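Local coordinates for protein beta-lactamase/D-alanine Carboxypeptidase (PDB 3RJU) that probably acts as a serine hydrolase of the beta-lactamase and penicillin-binding protein family, cleaving beta-lactams or the terminal D-alanine of peptidoglycan peptides, at residues V155-S160 against G266-L271; Q259-Q264 against A280-L285; P297-K302 against A314-K319. All coordinates share one frame; numbering follows the deposited sequence.

Contact 1 (V155-S160 against G266-L271); sequences VKAAYS and GDLVSL
Ala157 and Leu271 pair in a small two-stranded parallel sheet, formed by strands 156-158 and 270-272. Ala157 N donates to Ser270 O at 2.9 Å. One step earlier Val269 N reaches Val155 O at 2.8 Å. Beside that bond the two valines run alongside each other, CG1 of Val155 against CG2 of Val269 at 3.8 Å. Lys156 and Ser270 share one face of the sheet, and the lysine lays its extended chain past the serine, its CG 3.3 Å from Ser270 OG. A chi1 of 61° turns that hydroxyl along the lysine chain, where two waters hold it. One water links it to Lys156 NZ; the other, 2.8 Å from Ser270 OG, also donates to Ala157 O. The methyl of Ala157 points to the other face and meets Leu268 CD1 at 3.8 Å and Leu271 CG at 4.0 Å, with Leu283 of strand 282-284 packed on all three. Just beyond the pairing, Tyr159 OH hydrogen-bonds Lys65 NZ and Lys302 NZ, a grouping consistent with the SxxK and Tyr-x-Asn motifs of a class C-like serine beta-lactamase or D-alanine carboxypeptidase active site.

Contact 2 (Q259-Q264 against A280-L285); sequences QALYFQ and ADALGL
Tyr262 and Phe263 both turn their N-H groups to Leu283 O, a classic beta bulge in the antiparallel pairing of strands 261-264 and 282-284, whose axes run at 150°. The carbonyl is gripped twice, by Tyr262 N at 2.9 Å and Phe263 N at 3.1 Å, and both bonds are nearly straight at hydrogen. Leu283 N returns a 2.7 Å bond to Phe263 O. Where regular pairing gives out, a water bridges Ala260 O and Leu285 N. Among the side chains, Tyr262 and Leu285 meet obliquely: the ring carbon CE2 lies 3.6 Å from Leu285 CD2. Leu261 sends its two methyls to different residues, CD1 to Ala282 CB at 3.9 Å and CD2 to the backbone N of Gly284 at 3.8 Å. Gln264 folds back at chi2 (-60°), which brings its amide over the same alanine, NE2 3.7 Å from Ala282 CB. Strand 261-264 is an outermost strand of the eight-stranded antiparallel sheet, while strand 282-284 is flanked on its other side by strand 288-290, where Tyr289 touches Leu261. Helix 108-113 packs on Tyr262, Phe263 and Leu285, and helix 64-77 adds Ser69, Met72 and Val73 around Leu285.

Contact 3 (P297-K302 against A314-K319); sequences PGIMQK and AMVPEK
Met315 N gives a 2.8 Å hydrogen bond to Met300 O, and Met300 N returns one of 2.9 Å to Met315 O. The two residues, both selenomethionine, thus form a hydrogen-bonded pair between strands 299-306 and 309-316, which run antiparallel at 157°. Their side chains leave on one face, where Met300 CB lies 4.1 Å from Met315 CG in the conformer of Met315 given here, one of two deposited. Met300 CG also lies near Pro317 CD, at 4.2 Å. On the face of Ala314 and Gln301, Gln301 CB starts its polar side chain beside Ala314 CA at 4.0 Å. Ile299 CG2, the branch anti to the backbone N, meets Ala314 CB at 3.8 Å. Val316 turns CG2 to Gly298 O at 3.6 Å and also to Pro297 CG, the proline and valine side chains crossing at about a right angle. A water donates to the same Gly298 O at 2.7 Å. Helix 336-349 packs on Pro297, Ile299, Ala314 and Val316 through Asn343, Val342, Val346 and Ala347. Such a beta hairpin, backed by the C-terminal helix, is characteristic of the alpha/beta domain of serine beta-lactamases and penicillin-binding proteins; Lys302 on its first strand is consistent with the lysine of a KTG motif.

Contacts 2 and 3 belong to one eight-stranded antiparallel sheet, their centres about 13 Å apart, with strand 288-290 between strands 282-284 and 299-306. Contact 1 lies about 11 Å from contact 2, centre to centre, in a separate small sheet whose second strand, 270-272, comes between the two strands of contact 2 along the chain. The segments of contacts 1 and 2 therefore alternate, and contact 3 follows both. Leu268 packs on Phe263 to join the first two, while Gln259 spans from the second to the third, against Met300, Met315 and Pro317. Although centres 1 and 3 are about 22 Å apart, Tyr159 of contact 1 and Lys302 of contact 3 converge on the likely active site.

Contact 1 (V155-S160 against G266-L271)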
# COMPACT_ATOMS: atom_id res chain seq x y z
N VAL A 155 -1.42 1.71 -21.80
CA VAL A 155 -0.87 2.84 -22.55
C VAL A 155 -0.49 4.01 -21.65
O VAL A 155 0.55 4.64 -21.86
CB VAL A 155 -1.87 3.29 -23.63
CG1 VAL A 155 -1.48 4.63 -24.26
CG2 VAL A 155 -1.97 2.20 -24.71
N LYS A 156 -1.33 4.29 -20.67
CA LYS A 156 -1.08 5.37 -19.71
C LYS A 156 -1.20 4.83 -18.29
O LYS A 156 -2.10 4.02 -17.99
CB LYS A 156 -2.08 6.51 -19.89
CG LYS A 156 -1.96 7.29 -21.19
CD LYS A 156 -2.97 8.41 -21.26
CE LYS A 156 -2.90 9.14 -22.59
NZ LYS A 156 -3.84 10.31 -22.57
N ALA A 157 -0.30 5.25 -17.41
CA ALA A 157 -0.49 4.99 -15.98
C ALA A 157 -1.22 6.18 -15.39
O ALA A 157 -0.83 7.32 -15.63
CB ALA A 157 0.83 4.79 -15.27
N ALA A 158 -2.26 5.91 -14.61
CA ALA A 158 -2.96 6.96 -13.88
C ALA A 158 -3.39 6.32 -12.60
O ALA A 158 -4.27 5.45 -12.59
CB ALA A 158 -4.15 7.47 -14.66
N TYR A 159 -2.75 6.72 -11.51
CA TYR A 159 -2.96 6.09 -10.21
C TYR A 159 -4.45 6.05 -9.91
O TYR A 159 -5.15 7.07 -10.04
CB TYR A 159 -2.27 6.92 -9.16
CG TYR A 159 -2.26 6.33 -7.79
CD1 TYR A 159 -1.31 5.37 -7.43
CD2 TYR A 159 -3.20 6.72 -6.83
CE1 TYR A 159 -1.26 4.83 -6.16
CE2 TYR A 159 -3.17 6.17 -5.55
CZ TYR A 159 -2.20 5.23 -5.21
OH TYR A 159 -2.14 4.71 -3.94
N SER A 160 -4.93 4.88 -9.49
CA SER A 160 -6.36 4.71 -9.26
C SER A 160 -6.67 3.91 -7.99
O SER A 160 -6.10 2.84 -7.75
CB SER A 160 -7.04 4.08 -10.48
OG SER A 160 -8.41 3.85 -10.22
N GLY A 266 9.45 4.31 -19.69
CA GLY A 266 9.48 4.60 -21.11
C GLY A 266 8.57 3.72 -21.95
O GLY A 266 8.42 3.99 -23.14
N ASP A 267 7.97 2.69 -21.35
CA ASP A 267 7.05 1.79 -22.06
C ASP A 267 5.64 2.39 -22.09
O ASP A 267 4.74 1.81 -22.72
CB ASP A 267 6.88 0.43 -21.35
CG ASP A 267 8.13 -0.43 -21.35
OD1 ASP A 267 8.98 -0.31 -22.26
OD2 ASP A 267 8.22 -1.29 -20.40
N LEU A 268 5.42 3.48 -21.35
CA LEU A 268 4.11 4.14 -21.27
C LEU A 268 4.12 5.51 -21.93
O LEU A 268 5.14 6.21 -21.94
CB LEU A 268 3.69 4.31 -19.80
CG LEU A 268 3.48 2.99 -19.08
CD1 LEU A 268 3.48 3.22 -17.57
CD2 LEU A 268 2.18 2.35 -19.55
N VAL A 269 2.97 5.91 -22.47
CA VAL A 269 2.85 7.21 -23.09
C VAL A 269 2.93 8.34 -22.05
O VAL A 269 3.58 9.36 -22.27
CB VAL A 269 1.55 7.29 -23.91
CG1 VAL A 269 1.17 8.76 -24.25
CG2 VAL A 269 1.71 6.44 -25.16
N SER A 270 2.28 8.14 -20.91
CA SER A 270 2.35 9.09 -19.80
C SER A 270 2.09 8.40 -18.47
O SER A 270 1.53 7.30 -18.42
CB SER A 270 1.33 10.22 -19.98
OG SER A 270 0.01 9.72 -20.01
N LEU A 271 2.51 9.05 -17.40
CA LEU A 271 2.26 8.56 -16.05
C LEU A 271 1.73 9.69 -15.18
O LEU A 271 2.30 10.79 -15.15
CB LEU A 271 3.54 8.01 -15.40
CG LEU A 271 4.17 6.78 -16.07
CD1 LEU A 271 5.04 7.19 -17.26
CD2 LEU A 271 4.98 6.01 -15.04
O HOH W 1 -1.52 11.89 -21.11
O HOH W 2 -1.33 9.32 -17.55

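Contact 2 (Q259-Q264 against A280-L285)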
# COMPACT_ATOMS: atom_id res chain seq x y z
N GLN A 259 6.83 -8.70 -6.55
CA GLN A 259 7.63 -7.51 -6.85
C GLN A 259 8.09 -7.44 -8.30
O GLN A 259 8.92 -6.60 -8.66
CB GLN A 259 8.81 -7.41 -5.87
CG GLN A 259 8.32 -7.18 -4.46
CD GLN A 259 9.43 -6.81 -3.49
OE1 GLN A 259 10.51 -7.40 -3.51
NE2 GLN A 259 9.15 -5.82 -2.64
N ALA A 260 7.51 -8.30 -9.14
CA ALA A 260 7.83 -8.28 -10.56
C ALA A 260 7.41 -6.96 -11.18
O ALA A 260 6.35 -6.40 -10.85
CB ALA A 260 7.14 -9.44 -11.27
N LEU A 261 8.22 -6.46 -12.09
CA LEU A 261 7.94 -5.19 -12.74
C LEU A 261 7.34 -5.43 -14.11
O LEU A 261 7.81 -6.29 -14.86
CB LEU A 261 9.21 -4.39 -12.87
CG LEU A 261 9.79 -4.06 -11.49
CD1 LEU A 261 11.13 -3.43 -11.68
CD2 LEU A 261 8.85 -3.13 -10.72
N TYR A 262 6.33 -4.64 -14.45
CA TYR A 262 5.55 -4.85 -15.68
C TYR A 262 5.64 -3.74 -16.70
O TYR A 262 5.50 -4.00 -17.91
CB TYR A 262 4.09 -5.17 -15.35
CG TYR A 262 3.94 -6.57 -14.84
CD1 TYR A 262 3.66 -7.64 -15.70
CD2 TYR A 262 4.16 -6.86 -13.50
CE1 TYR A 262 3.55 -8.94 -15.22
CE2 TYR A 262 4.04 -8.16 -13.01
CZ TYR A 262 3.76 -9.19 -13.87
OH TYR A 262 3.66 -10.48 -13.38
N PHE A 263 5.85 -2.50 -16.24
CA PHE A 263 6.00 -1.38 -17.17
C PHE A 263 7.19 -0.53 -16.80
O PHE A 263 7.22 0.08 -15.72
CB PHE A 263 4.73 -0.51 -17.20
CG PHE A 263 3.51 -1.23 -17.67
CD1 PHE A 263 3.15 -1.24 -19.02
CD2 PHE A 263 2.71 -1.91 -16.77
CE1 PHE A 263 2.03 -1.93 -19.45
CE2 PHE A 263 1.58 -2.59 -17.19
CZ PHE A 263 1.25 -2.61 -18.53
N GLN A 264 8.17 -0.45 -17.68
CA GLN A 264 9.21 0.56 -17.55
C GLN A 264 8.57 1.92 -17.85
O GLN A 264 7.62 2.01 -18.64
CB GLN A 264 10.33 0.30 -18.55
CG GLN A 264 11.06 -1.01 -18.28
CD GLN A 264 11.70 -1.05 -16.90
OE1 GLN A 264 12.31 -0.09 -16.46
NE2 GLN A 264 11.54 -2.18 -16.20
N ALA A 280 9.12 7.47 -10.73
CA ALA A 280 8.88 6.05 -10.90
C ALA A 280 9.56 5.59 -12.16
O ALA A 280 9.19 6.00 -13.27
CB ALA A 280 7.37 5.77 -10.99
N ASP A 281 10.57 4.74 -12.01
CA ASP A 281 11.26 4.21 -13.19
C ASP A 281 10.63 2.93 -13.75
O ASP A 281 10.80 2.62 -14.94
CB ASP A 281 12.74 4.03 -12.87
CG ASP A 281 13.42 5.35 -12.64
OD1 ASP A 281 13.28 6.22 -13.53
OD2 ASP A 281 14.04 5.54 -11.57
N ALA A 282 9.90 2.21 -12.91
CA ALA A 282 9.12 1.06 -13.38
C ALA A 282 7.94 0.85 -12.46
O ALA A 282 8.02 1.17 -11.27
CB ALA A 282 9.99 -0.22 -13.50
N LEU A 283 6.85 0.34 -13.02
CA LEU A 283 5.66 0.05 -12.24
C LEU A 283 5.48 -1.45 -12.12
O LEU A 283 5.58 -2.19 -13.12
CB LEU A 283 4.42 0.64 -12.92
CG LEU A 283 4.43 2.13 -13.25
CD1 LEU A 283 3.05 2.60 -13.73
CD2 LEU A 283 4.92 2.95 -12.08
N GLY A 284 5.23 -1.91 -10.89
CA GLY A 284 4.88 -3.30 -10.68
C GLY A 284 3.42 -3.43 -10.29
O GLY A 284 2.56 -2.63 -10.70
N LEU A 285 3.15 -4.43 -9.47
CA LEU A 285 1.82 -4.72 -8.98
C LEU A 285 1.66 -3.91 -7.70
O LEU A 285 1.92 -4.41 -6.59
CB LEU A 285 1.68 -6.23 -8.73
CG LEU A 285 2.07 -7.09 -9.96
CD1 LEU A 285 2.02 -8.58 -9.64
CD2 LEU A 285 1.24 -6.75 -11.24
O HOH W 3 5.38 -5.66 -8.40

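Contact 3 (P297-K302 against A314-K319)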
# COMPACT_ATOMS: atom_id res chain seq x y z
N PRO A 297 20.07 4.33 -3.68
CA PRO A 297 20.08 3.02 -4.34
C PRO A 297 18.78 2.76 -5.09
O PRO A 297 17.86 3.59 -5.02
CB PRO A 297 20.21 2.06 -3.16
CG PRO A 297 19.48 2.75 -2.04
CD PRO A 297 19.78 4.23 -2.24
N GLY A 298 18.70 1.66 -5.83
CA GLY A 298 17.45 1.24 -6.44
C GLY A 298 16.53 0.78 -5.34
O GLY A 298 16.91 -0.04 -4.50
N ILE A 299 15.32 1.33 -5.34
CA ILE A 299 14.40 1.16 -4.23
C ILE A 299 13.04 0.70 -4.74
O ILE A 299 12.51 1.25 -5.71
CB ILE A 299 14.23 2.51 -3.48
CG1 ILE A 299 15.52 2.83 -2.70
CG2 ILE A 299 12.99 2.49 -2.56
CD1 ILE A 299 15.57 4.26 -2.16
N MSE A 300 12.49 -0.33 -4.09
CA MSE A 300 11.11 -0.76 -4.27
C MSE A 300 10.30 -0.10 -3.17
O MSE A 300 10.64 -0.23 -1.99
CB MSE A 300 11.00 -2.29 -4.11
CG MSE A 300 11.64 -3.07 -5.21
SE MSE A 300 10.65 -2.88 -6.88
CE MSE A 300 9.18 -4.02 -6.48
N GLN A 301 9.22 0.58 -3.55
CA GLN A 301 8.50 1.37 -2.56
C GLN A 301 7.00 1.49 -2.83
O GLN A 301 6.50 1.15 -3.91
CB GLN A 301 9.16 2.77 -2.40
CG GLN A 301 9.34 3.59 -3.68
CD GLN A 301 8.09 4.39 -4.11
OE1 GLN A 301 6.98 4.21 -3.60
NE2 GLN A 301 8.29 5.31 -5.04
N LYS A 302 6.29 1.96 -1.80
CA LYS A 302 4.88 2.32 -1.95
C LYS A 302 4.58 3.44 -0.96
O LYS A 302 5.04 3.40 0.19
CB LYS A 302 3.95 1.15 -1.66
CG LYS A 302 2.45 1.50 -1.84
CD LYS A 302 2.12 1.75 -3.33
CE LYS A 302 0.71 2.35 -3.53
NZ LYS A 302 0.69 3.83 -3.37
N ALA A 314 9.95 1.45 1.95
CA ALA A 314 11.01 1.48 0.96
C ALA A 314 11.93 0.32 1.25
O ALA A 314 12.32 0.10 2.40
CB ALA A 314 11.80 2.80 1.05
N MSE A 315 12.32 -0.43 0.23
CA MSE A 315 13.22 -1.52 0.52
C MSE A 315 14.16 -1.82 -0.62
O MSE A 315 13.90 -1.47 -1.78
CB MSE A 315 12.45 -2.78 0.90
CG MSE A 315 11.61 -3.35 -0.22
SE MSE A 315 10.97 -5.15 0.18
CE MSE A 315 9.70 -4.75 1.61
N VAL A 316 15.25 -2.49 -0.26
CA VAL A 316 16.26 -2.90 -1.20
C VAL A 316 16.38 -4.41 -0.97
O VAL A 316 17.17 -4.86 -0.15
CB VAL A 316 17.61 -2.18 -0.95
CG1 VAL A 316 18.66 -2.62 -1.98
CG2 VAL A 316 17.42 -0.68 -1.00
N PRO A 317 15.52 -5.18 -1.64
CA PRO A 317 15.38 -6.59 -1.28
C PRO A 317 16.68 -7.39 -1.39
O PRO A 317 16.92 -8.28 -0.59
CB PRO A 317 14.33 -7.12 -2.27
CG PRO A 317 13.56 -5.91 -2.67
CD PRO A 317 14.53 -4.77 -2.66
N GLU A 318 17.51 -7.04 -2.37
CA GLU A 318 18.75 -7.77 -2.58
C GLU A 318 19.69 -7.63 -1.40
O GLU A 318 20.55 -8.49 -1.18
CB GLU A 318 19.42 -7.32 -3.89
CG GLU A 318 19.75 -5.85 -3.93
CD GLU A 318 18.70 -4.99 -4.65
OE1 GLU A 318 17.46 -5.15 -4.44
OE2 GLU A 318 19.15 -4.14 -5.44
N LYS A 319 19.52 -6.55 -0.63
CA LYS A 319 20.37 -6.28 0.54
C LYS A 319 19.63 -6.55 1.84
O LYS A 319 20.15 -6.25 2.93
CB LYS A 319 20.87 -4.82 0.57
CG LYS A 319 21.68 -4.36 -0.62
CD LYS A 319 22.98 -5.09 -0.76
CE LYS A 319 23.73 -4.55 -1.97
NZ LYS A 319 23.96 -3.09 -1.80
O HOH W 4 16.08 -2.57 -4.98